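Local coordinates for protein FAD-binding oxidoreductase (Gulosibacter chungangensis, PDB 7PBG) that oxidises 4-ethylphenol and related 4-alkylphenols, dehydrogenating the alkyl side chain to a 4-vinylphenol with a covalently bound FAD, at residues T461-L464 with I465-G468; I496-R499 with S500-I504; A507-N511 with G512-P516. One frame throughout, in Å; residues are numbered along the deposited sequence.

Contact 1 of 3, residues T461-L464 with I465-G468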
ATOM      1  N   THR A 461      21.719  -2.598  22.417  1.00 21.63           N
ATOM      2  CA  THR A 461      20.553  -2.639  21.508  1.00 19.72           C
ATOM      3  C   THR A 461      19.458  -3.538  22.090  1.00 20.14           C
ATOM      4  O   THR A 461      18.284  -3.174  21.994  1.00 21.40           O
ATOM      5  CB  THR A 461      20.956  -3.063  20.108  1.00 20.06           C
ATOM      6  OG1 THR A 461      22.005  -2.175  19.731  1.00 20.56           O
ATOM      7  CG2 THR A 461      19.801  -2.984  19.125  1.00 21.92           C
ATOM      8  N   ARG A 462      19.800  -4.697  22.648  1.00 18.79           N
ATOM      9  CA  ARG A 462      18.739  -5.541  23.237  1.00 20.11           C
ATOM     10  C   ARG A 462      18.059  -4.814  24.387  1.00 21.45           C
ATOM     11  O   ARG A 462      16.816  -5.026  24.560  1.00 21.78           O
ATOM     12  CB  ARG A 462      19.281  -6.894  23.712  1.00 18.39           C
ATOM     13  CG  ARG A 462      19.856  -7.757  22.611  1.00 19.54           C
ATOM     14  CD  ARG A 462      19.695  -9.209  22.949  1.00 21.01           C
ATOM     15  NE  ARG A 462      20.297 -10.118  21.995  1.00 20.18           N
ATOM     16  CZ  ARG A 462      19.702 -10.612  20.912  1.00 20.63           C
ATOM     17  NH1 ARG A 462      18.492 -10.203  20.548  1.00 19.60           N
ATOM     18  NH2 ARG A 462      20.358 -11.455  20.135  1.00 23.73           N
ATOM     19  N   GLU A 463      18.778  -4.002  25.172  1.00 20.54           N
ATOM     20  CA  GLU A 463      18.150  -3.201  26.249  1.00 23.03           C
ATOM     21  C   GLU A 463      17.286  -2.087  25.623  1.00 20.59           C
ATOM     22  O   GLU A 463      16.181  -1.830  26.112  1.00 22.20           O
ATOM     23  CB  GLU A 463      19.190  -2.568  27.167  1.00 27.41           C
ATOM     24  CG  GLU A 463      18.569  -1.773  28.291  1.00 29.29           C
ATOM     25  CD  GLU A 463      17.482  -2.450  29.143  1.00 35.57           C
ATOM     26  OE1 GLU A 463      17.483  -3.698  29.316  1.00 39.10           O
ATOM     27  OE2 GLU A 463      16.622  -1.720  29.654  1.00 40.04           O
ATOM     28  N   LEU A 464      17.738  -1.455  24.541  1.00 19.87           N
ATOM     29  CA  LEU A 464      16.901  -0.449  23.843  1.00 20.59           C
ATOM     30  C   LEU A 464      15.585  -1.081  23.375  1.00 20.39           C
ATOM     31  O   LEU A 464      14.502  -0.446  23.597  1.00 20.75           O
ATOM     32  CB  LEU A 464      17.670   0.171  22.668  1.00 21.14           C
ATOM     33  CG  LEU A 464      18.803   1.118  23.053  1.00 21.10           C
ATOM     34  CD1 LEU A 464      19.632   1.456  21.827  1.00 22.91           C
ATOM     35  CD2 LEU A 464      18.282   2.351  23.754  1.00 23.24           C
ATOM     36  N   ILE A 465      15.630  -2.276  22.771  1.00 18.78           N
ATOM     37  CA  ILE A 465      14.423  -2.978  22.275  1.00 19.19           C
ATOM     38  C   ILE A 465      13.518  -3.255  23.494  1.00 21.07           C
ATOM     39  O   ILE A 465      12.333  -2.953  23.459  1.00 23.95           O
ATOM     40  CB  ILE A 465      14.804  -4.250  21.523  1.00 21.23           C
ATOM     41  CG1 ILE A 465      15.576  -3.910  20.240  1.00 22.28           C
ATOM     42  CG2 ILE A 465      13.585  -5.137  21.316  1.00 21.57           C
ATOM     43  CD1 ILE A 465      16.206  -5.083  19.574  1.00 22.85           C
ATOM     44  N   ARG A 466      14.103  -3.761  24.577  1.00 20.52           N
ATOM     45  CA  ARG A 466      13.310  -4.075  25.807  1.00 26.98           C
ATOM     46  C   ARG A 466      12.650  -2.813  26.333  1.00 25.88           C
ATOM     47  O   ARG A 466      11.433  -2.848  26.594  1.00 28.97           O
ATOM     48  CB  ARG A 466      14.194  -4.685  26.900  1.00 28.98           C
ATOM     49  CG  ARG A 466      14.118  -6.193  26.972  1.00 35.38           C
ATOM     50  CD  ARG A 466      14.791  -6.718  28.245  1.00 41.39           C
ATOM     51  NE  ARG A 466      16.194  -6.317  28.337  1.00 44.17           N
ATOM     52  CZ  ARG A 466      17.208  -6.883  27.677  1.00 42.10           C
ATOM     53  NH1 ARG A 466      16.992  -7.893  26.846  1.00 40.55           N
ATOM     54  NH2 ARG A 466      18.436  -6.415  27.843  1.00 33.44           N
ATOM     55  N   ALA A 467      13.389  -1.719  26.456  1.00 26.71           N
ATOM     56  CA  ALA A 467      12.857  -0.469  27.039  1.00 30.63           C
ATOM     57  C   ALA A 467      11.819   0.140  26.089  1.00 30.40           C
ATOM     58  O   ALA A 467      10.760   0.577  26.560  1.00 27.73           O
ATOM     59  CB  ALA A 467      13.960   0.498  27.381  1.00 32.23           C
ATOM     60  N   GLY A 468      12.104   0.160  24.793  1.00 25.67           N
ATOM     61  CA  GLY A 468      11.152   0.607  23.766  1.00 24.82           C
ATOM     62  C   GLY A 468       9.839  -0.161  23.895  1.00 25.13           C
ATOM     63  O   GLY A 468       8.793   0.480  24.002  1.00 25.37           O
TER

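Contact 2 of 3, residues I496-R499 with S500-I504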
ATOM      1  N   ILE A 496       0.014 -13.944  17.726  1.00 20.83           N
ATOM      2  CA  ILE A 496      -0.825 -14.375  16.575  1.00 19.33           C
ATOM      3  C   ILE A 496      -0.180 -13.870  15.272  1.00 20.51           C
ATOM      4  O   ILE A 496      -0.309 -14.554  14.287  1.00 20.67           O
ATOM      5  CB  ILE A 496      -2.303 -13.992  16.736  1.00 19.05           C
ATOM      6  CG1 ILE A 496      -3.183 -14.623  15.647  1.00 20.08           C
ATOM      7  CG2 ILE A 496      -2.478 -12.483  16.826  1.00 19.13           C
ATOM      8  CD1 ILE A 496      -3.119 -16.134  15.516  1.00 21.10           C
ATOM      9  N   GLN A 497       0.543 -12.750  15.297  1.00 20.86           N
ATOM     10  CA  GLN A 497       1.208 -12.220  14.086  1.00 22.81           C
ATOM     11  C   GLN A 497       2.237 -13.223  13.603  1.00 22.49           C
ATOM     12  O   GLN A 497       2.160 -13.648  12.426  1.00 21.98           O
ATOM     13  CB  GLN A 497       1.885 -10.886  14.328  1.00 22.64           C
ATOM     14  CG  GLN A 497       1.127  -9.743  13.723  1.00 28.58           C
ATOM     15  CD  GLN A 497       1.854  -8.421  13.793  1.00 28.45           C
ATOM     16  OE1 GLN A 497       3.091  -8.313  13.825  1.00 32.66           O
ATOM     17  NE2 GLN A 497       1.049  -7.386  13.817  1.00 26.99           N
ATOM     18  N   ARG A 498       3.184 -13.577  14.484  1.00 23.14           N
ATOM     19  CA  ARG A 498       4.226 -14.580  14.158  1.00 25.04           C
ATOM     20  C   ARG A 498       3.561 -15.869  13.690  1.00 24.17           C
ATOM     21  O   ARG A 498       4.040 -16.478  12.731  1.00 23.64           O
ATOM     22  CB  ARG A 498       5.117 -14.877  15.379  1.00 25.45           C
ATOM     23  CG  ARG A 498       6.241 -15.892  15.168  1.00 28.89           C
ATOM     24  CD  ARG A 498       6.820 -16.293  16.543  1.00 30.85           C
ATOM     25  NE  ARG A 498       5.995 -17.328  17.175  1.00 38.34           N
ATOM     26  CZ  ARG A 498       5.692 -17.412  18.472  1.00 38.88           C
ATOM     27  NH1 ARG A 498       6.184 -16.549  19.340  1.00 42.17           N
ATOM     28  NH2 ARG A 498       4.892 -18.376  18.902  1.00 42.93           N
ATOM     29  N   ARG A 499       2.567 -16.362  14.413  1.00 19.38           N
ATOM     30  CA  ARG A 499       1.916 -17.645  14.063  1.00 22.39           C
ATOM     31  C   ARG A 499       1.249 -17.545  12.669  1.00 20.15           C
ATOM     32  O   ARG A 499       1.234 -18.530  11.979  1.00 21.77           O
ATOM     33  CB  ARG A 499       0.958 -18.050  15.196  1.00 25.78           C
ATOM     34  CG  ARG A 499       1.690 -18.378  16.490  1.00 28.84           C
ATOM     35  CD  ARG A 499       0.848 -19.011  17.567  1.00 30.39           C
ATOM     36  NE  ARG A 499      -0.067 -18.083  18.188  1.00 27.77           N
ATOM     37  CZ  ARG A 499      -1.389 -18.178  18.216  1.00 30.54           C
ATOM     38  NH1 ARG A 499      -2.038 -19.150  17.590  1.00 31.59           N
ATOM     39  NH2 ARG A 499      -2.083 -17.275  18.868  1.00 31.02           N
ATOM     40  N   SER A 500       0.722 -16.400  12.277  1.00 20.67           N
ATOM     41  CA  SER A 500       0.093 -16.206  10.966  1.00 20.82           C
ATOM     42  C   SER A 500       1.195 -16.135   9.910  1.00 18.90           C
ATOM     43  O   SER A 500       1.068 -16.788   8.885  1.00 21.96           O
ATOM     44  CB  SER A 500      -0.770 -14.978  10.967  1.00 20.46           C
ATOM     45  OG  SER A 500      -1.814 -15.107  11.924  1.00 22.74           O
ATOM     46  N   HIS A 501       2.304 -15.495  10.217  1.00 21.01           N
ATOM     47  CA  HIS A 501       3.473 -15.475   9.299  1.00 20.86           C
ATOM     48  C   HIS A 501       3.892 -16.906   9.051  1.00 21.51           C
ATOM     49  O   HIS A 501       4.156 -17.237   7.881  1.00 24.44           O
ATOM     50  CB  HIS A 501       4.624 -14.675   9.877  1.00 25.97           C
ATOM     51  CG  HIS A 501       4.315 -13.237   9.996  1.00 25.19           C
ATOM     52  ND1 HIS A 501       5.039 -12.428  10.822  1.00 25.11           N
ATOM     53  CD2 HIS A 501       3.347 -12.484   9.450  1.00 25.87           C
ATOM     54  CE1 HIS A 501       4.549 -11.211  10.745  1.00 24.19           C
ATOM     55  NE2 HIS A 501       3.525 -11.209   9.926  1.00 26.39           N
ATOM     56  N   GLU A 502       3.992 -17.692  10.120  1.00 21.08           N
ATOM     57  CA  GLU A 502       4.431 -19.110  10.054  1.00 24.30           C
ATOM     58  C   GLU A 502       3.475 -19.936   9.181  1.00 23.14           C
ATOM     59  O   GLU A 502       3.915 -20.833   8.460  1.00 21.71           O
ATOM     60  CB  GLU A 502       4.451 -19.735  11.444  1.00 25.10           C
ATOM     61  CG  GLU A 502       5.602 -19.316  12.315  1.00 30.40           C
ATOM     62  CD  GLU A 502       5.443 -19.715  13.783  1.00 27.50           C
ATOM     63  OE1 GLU A 502       4.461 -20.532  14.177  1.00 31.35           O
ATOM     64  OE2 GLU A 502       6.271 -19.238  14.545  1.00 28.27           O
ATOM     65  N   ARG A 503       2.166 -19.745   9.328  1.00 24.61           N
ATOM     66  CA  ARG A 503       1.181 -20.479   8.484  1.00 24.73           C
ATOM     67  C   ARG A 503       1.379 -20.154   7.007  1.00 23.58           C
ATOM     68  O   ARG A 503       1.349 -21.071   6.186  1.00 25.71           O
ATOM     69  CB  ARG A 503      -0.245 -20.127   8.896  1.00 26.23           C
ATOM     70  CG  ARG A 503      -0.595 -20.675  10.261  1.00 31.56           C
ATOM     71  CD  ARG A 503      -2.036 -21.094  10.353  1.00 40.99           C
ATOM     72  NE  ARG A 503      -2.355 -21.326  11.751  1.00 49.56           N
ATOM     73  CZ  ARG A 503      -3.369 -20.780  12.415  1.00 58.53           C
ATOM     74  NH1 ARG A 503      -3.534 -21.069  13.695  1.00 63.42           N
ATOM     75  NH2 ARG A 503      -4.218 -19.958  11.816  1.00 57.97           N
ATOM     76  N   ILE A 504       1.610 -18.893   6.693  1.00 20.87           N
ATOM     77  CA  ILE A 504       1.879 -18.471   5.291  1.00 22.65           C
ATOM     78  C   ILE A 504       3.206 -19.098   4.829  1.00 23.32           C
ATOM     79  O   ILE A 504       3.274 -19.601   3.681  1.00 22.35           O
ATOM     80  CB  ILE A 504       1.859 -16.940   5.137  1.00 22.89           C
ATOM     81  CG1 ILE A 504       0.475 -16.380   5.456  1.00 24.85           C
ATOM     82  CG2 ILE A 504       2.347 -16.522   3.753  1.00 24.90           C
ATOM     83  CD1 ILE A 504       0.490 -14.906   5.781  1.00 26.48           C
TER
HETATM   84  O   HOH W   1       1.855 -20.977  12.939  1.00 41.53           O

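Contact 3 of 3, residues A507-N511 with G512-P516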
ATOM      1  N   ALA A 507       2.825 -22.659   4.019  1.00 25.35           N
ATOM      2  CA  ALA A 507       1.952 -22.733   2.829  1.00 26.21           C
ATOM      3  C   ALA A 507       2.804 -22.527   1.581  1.00 25.19           C
ATOM      4  O   ALA A 507       2.691 -23.318   0.643  1.00 25.07           O
ATOM      5  CB  ALA A 507       0.847 -21.711   2.908  1.00 27.87           C
ATOM      6  N   LEU A 508       3.663 -21.516   1.609  1.00 22.55           N
ATOM      7  CA  LEU A 508       4.376 -21.080   0.407  1.00 23.97           C
ATOM      8  C   LEU A 508       5.742 -21.743   0.314  1.00 23.85           C
ATOM      9  O   LEU A 508       6.334 -21.680  -0.793  1.00 20.60           O
ATOM     10  CB  LEU A 508       4.503 -19.561   0.463  1.00 24.62           C
ATOM     11  CG  LEU A 508       3.204 -18.770   0.325  1.00 25.62           C
ATOM     12  CD1 LEU A 508       3.518 -17.287   0.301  1.00 22.81           C
ATOM     13  CD2 LEU A 508       2.443 -19.159  -0.922  1.00 26.88           C
ATOM     14  N   ASP A 509       6.247 -22.289   1.406  1.00 24.13           N
ATOM     15  CA  ASP A 509       7.608 -22.879   1.435  1.00 23.84           C
ATOM     16  C   ASP A 509       7.553 -24.139   2.292  1.00 23.37           C
ATOM     17  O   ASP A 509       8.087 -24.180   3.397  1.00 21.19           O
ATOM     18  CB  ASP A 509       8.627 -21.838   1.911  1.00 24.08           C
ATOM     19  CG  ASP A 509      10.087 -22.312   1.877  1.00 25.57           C
ATOM     20  OD1 ASP A 509      10.370 -23.426   1.334  1.00 22.10           O
ATOM     21  OD2 ASP A 509      10.910 -21.603   2.476  1.00 24.80           O
ATOM     22  N   PRO A 510       6.896 -25.211   1.801  1.00 25.42           N
ATOM     23  CA  PRO A 510       6.664 -26.393   2.628  1.00 26.25           C
ATOM     24  C   PRO A 510       7.958 -27.058   3.087  1.00 24.60           C
ATOM     25  O   PRO A 510       7.926 -27.662   4.114  1.00 25.72           O
ATOM     26  CB  PRO A 510       5.860 -27.374   1.749  1.00 27.45           C
ATOM     27  CG  PRO A 510       5.805 -26.756   0.371  1.00 26.85           C
ATOM     28  CD  PRO A 510       6.211 -25.295   0.503  1.00 27.11           C
ATOM     29  N   ASN A 511       9.035 -26.991   2.282  1.00 22.65           N
ATOM     30  CA  ASN A 511      10.321 -27.602   2.671  1.00 23.34           C
ATOM     31  C   ASN A 511      11.161 -26.613   3.506  1.00 22.77           C
ATOM     32  O   ASN A 511      12.253 -26.999   3.957  1.00 24.65           O
ATOM     33  CB  ASN A 511      11.075 -28.086   1.443  1.00 24.44           C
ATOM     34  CG  ASN A 511      10.351 -29.242   0.786  1.00 29.61           C
ATOM     35  OD1 ASN A 511       9.804 -30.112   1.473  1.00 27.51           O
ATOM     36  ND2 ASN A 511      10.362 -29.251  -0.532  1.00 27.13           N
ATOM     37  N   GLY A 512      10.707 -25.369   3.691  1.00 20.49           N
ATOM     38  CA  GLY A 512      11.370 -24.392   4.579  1.00 20.76           C
ATOM     39  C   GLY A 512      12.797 -24.076   4.117  1.00 21.44           C
ATOM     40  O   GLY A 512      13.690 -23.991   4.951  1.00 24.06           O
ATOM     41  N   ILE A 513      12.975 -23.827   2.822  1.00 21.26           N
ATOM     42  CA  ILE A 513      14.271 -23.576   2.157  1.00 21.74           C
ATOM     43  C   ILE A 513      14.638 -22.099   2.266  1.00 23.28           C
ATOM     44  O   ILE A 513      15.837 -21.823   2.319  1.00 23.49           O
ATOM     45  CB  ILE A 513      14.184 -23.998   0.680  1.00 27.72           C
ATOM     46  CG1 ILE A 513      13.985 -25.500   0.562  1.00 31.77           C
ATOM     47  CG2 ILE A 513      15.382 -23.508  -0.101  1.00 33.95           C
ATOM     48  CD1 ILE A 513      14.902 -26.269   1.433  1.00 31.74           C
ATOM     49  N   LEU A 514      13.681 -21.183   2.161  1.00 20.32           N
ATOM     50  CA  LEU A 514      14.072 -19.747   2.073  1.00 21.47           C
ATOM     51  C   LEU A 514      14.404 -19.160   3.445  1.00 21.28           C
ATOM     52  O   LEU A 514      13.492 -19.146   4.325  1.00 20.58           O
ATOM     53  CB  LEU A 514      12.978 -18.954   1.370  1.00 21.39           C
ATOM     54  CG  LEU A 514      12.695 -19.379  -0.063  1.00 22.24           C
ATOM     55  CD1 LEU A 514      11.766 -18.358  -0.728  1.00 24.65           C
ATOM     56  CD2 LEU A 514      13.976 -19.485  -0.907  1.00 22.67           C
ATOM     57  N   ASN A 515      15.661 -18.697   3.583  1.00 20.99           N
ATOM     58  CA  ASN A 515      16.261 -17.908   4.695  1.00 19.35           C
ATOM     59  C   ASN A 515      15.446 -18.080   5.964  1.00 17.96           C
ATOM     60  O   ASN A 515      14.755 -17.199   6.410  1.00 20.03           O
ATOM     61  CB  ASN A 515      16.385 -16.402   4.388  1.00 18.25           C
ATOM     62  CG  ASN A 515      17.386 -15.650   5.249  1.00 18.36           C
ATOM     63  OD1 ASN A 515      18.314 -16.229   5.829  1.00 20.69           O
ATOM     64  ND2 ASN A 515      17.214 -14.322   5.329  1.00 17.51           N
ATOM     65  N   PRO A 516      15.519 -19.269   6.566  1.00 19.44           N
ATOM     66  CA  PRO A 516      14.718 -19.550   7.742  1.00 20.00           C
ATOM     67  C   PRO A 516      15.007 -18.551   8.876  1.00 20.05           C
ATOM     68  O   PRO A 516      16.148 -18.271   9.159  1.00 20.09           O
ATOM     69  CB  PRO A 516      15.137 -20.991   8.050  1.00 20.93           C
ATOM     70  CG  PRO A 516      15.603 -21.562   6.761  1.00 23.34           C
ATOM     71  CD  PRO A 516      16.308 -20.406   6.098  1.00 22.58           C
TER

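Contact 1 of 3, residues T461-L464 with I465-G468
Arg466 grips Glu463 side-on, a single salt bridge in which two nitrogens of the guanidinium converge on one carboxylate oxygen. Arg466 NE stands 3.1 Å from Glu463 OE1 and Arg466 NH2 stands 3.2 Å from the same atom; neither bond is straight, the better N-H...O angle being the 149° at NE. OE1 lies near the guanidinium plane, but the two flat groups are turned 52° against each other: NH2 meets OE1 on its anti side, while NE comes from above the carboxylate plane. The side chains cross at about a right angle. Glu463 has CG anti to the backbone N (chi1 -179°), and its bend at chi2 brings the carboxylate round toward the arginine three residues on. The other carboxylate oxygen merely comes alongside the methyl of Ala467. A polar contact of another kind lies beneath the guanidinium, where the carbonyl oxygen of Arg462 sits 3.6 Å from Arg466 CZ, over the centre of one face.

The pair spans i to i+3 on helix 451-470 of the FAD-linked oxidase C-terminal domain, a helix with a polar and a buried flank. Its regular i to i+4 bonds run through the contact, among them Gly468 N to Leu464 O at 2.7 Å.

Apolar packing occupies the buried flank. Ile465 reaches back with CD1 to CG2 of Thr461, 4.2 Å away, the two side chains crossing obliquely. Thr461, Leu464 and Ile465 touch strand 393-402, which carries the flavin-linked His395, and Ile465 also meets helix 483-489. Arg462 turns its guanidinium elsewhere, to Gln485 and the carbonyl of Val481.

Contact 2 of 3, residues I496-R499 with S500-I504
Arg498 and Glu502 run alongside each other in the same direction, as an i to i+4 salt bridge on helix 492-508, another flank of which packs on the second subunit. NE of Arg498 is 3.3 Å from Glu502 OE2, with an N-H...O angle of 138°. Although the guanidinium and carboxylate planes are only 23° apart, the carboxylate oxygen is met from above its plane, and the aliphatic part of the arginine, CG foremost, also lies against OE2. A fully extended first torsion (chi1 -180°) sends the Arg498 chain along the helix surface beside the glutamate. The other oxygen, Glu502 OE1, receives a hydrogen bond from a water that also donates to the carbonyl oxygen of Arg499. With an alanine here instead of Glu502, Arg498 NE is likely to lose its acceptor and the water one of its two.

The imidazole of His501 lies over the carbonyl of Gln497, whose oxygen sits 3.2 Å above the ring plane, over its centre; the same oxygen accepts His501 N. At the interface, Arg499 NH1 and Arg503 NH1 lie 4.6 Å apart, yet each meets an anion of the second subunit, Glu190 and Asp188 respectively, which probably offsets their like charges. Arg499 also bonds the carbonyls of Asn494 and Asn493, through NE and NH2. CD1 of Ile496 lies over one face of the Arg499 guanidinium, offset toward its rim. Ser500 turns its hydroxyl back on the helix, and Ile496 O takes two bonds from opposite faces of its plane: Ser500 OG at 2.9 Å and Ser500 N at 2.9 Å.

Contact 3 of 3, residues A507-N511 with G512-P516
Asp509 spreads both carboxylate oxygens over the backbone of the segment that follows, Asp509 OD1 taking Ile513 N at 3.0 Å and Asp509 OD2 taking Leu514 N at 2.8 Å. Each is met on its syn side, a little out of the carboxylate plane, and both bonds are nearly straight, at 167° and 164°. The setting is the turn that ends helix 492-508: Asp509 is the first residue to leave helical angles, and a type I beta turn runs from it to Gly512, closed by Gly512 N to Asp509 O at 2.9 Å.

The aspartate side is the tight, buried part. A chi1 of -176° swings the carboxylate to the carbonyl side of its own backbone and across the turn, and a salt bridge from Lys505 to OD2 gives it a further grip. Lys505 also bonds the carbonyl of Leu514, so one ammonium group ties the helix to the outgoing chain. Gly512 has a positive phi, a conformation that glycine adopts easily. Beyond it, Ile513 packs on helix 64-77 and on Leu81, joining the turn to the FAD-binding domain, and the side chain of Leu514 comes within about 7 Å of the FAD.

The solvent side of the turn is looser. Pro510 and Asn511 are exposed; the proline points away from the following segment, while Asn511 directs its amide to Asn75 of helix 64-77. Across the contact its side chain offers little more than an aliphatic touch, Asn511 CB standing 4.0 Å from Ile513 CG1.

Overall arrangement
The three contacts come in series along the chain, all in the FAD-linked oxidase C-terminal domain. Contact 1 belongs to helix 451-470, whose buried flank lies on the eight-stranded antiparallel sheet near the covalent flavin attachment. Contacts 2 and 3 adjoin: contact 2 occupies helix 492-508, and contact 3 carries the chain out of that helix, their centres about 13 Å apart. Contact 1 touches neither, its centre lying about 24 Å from that of contact 2 and about 30 Å from that of contact 3. Helix 492-508 meets the second subunit, while the chain leaving it returns to strand 81-84, which includes the FAD-binding His82.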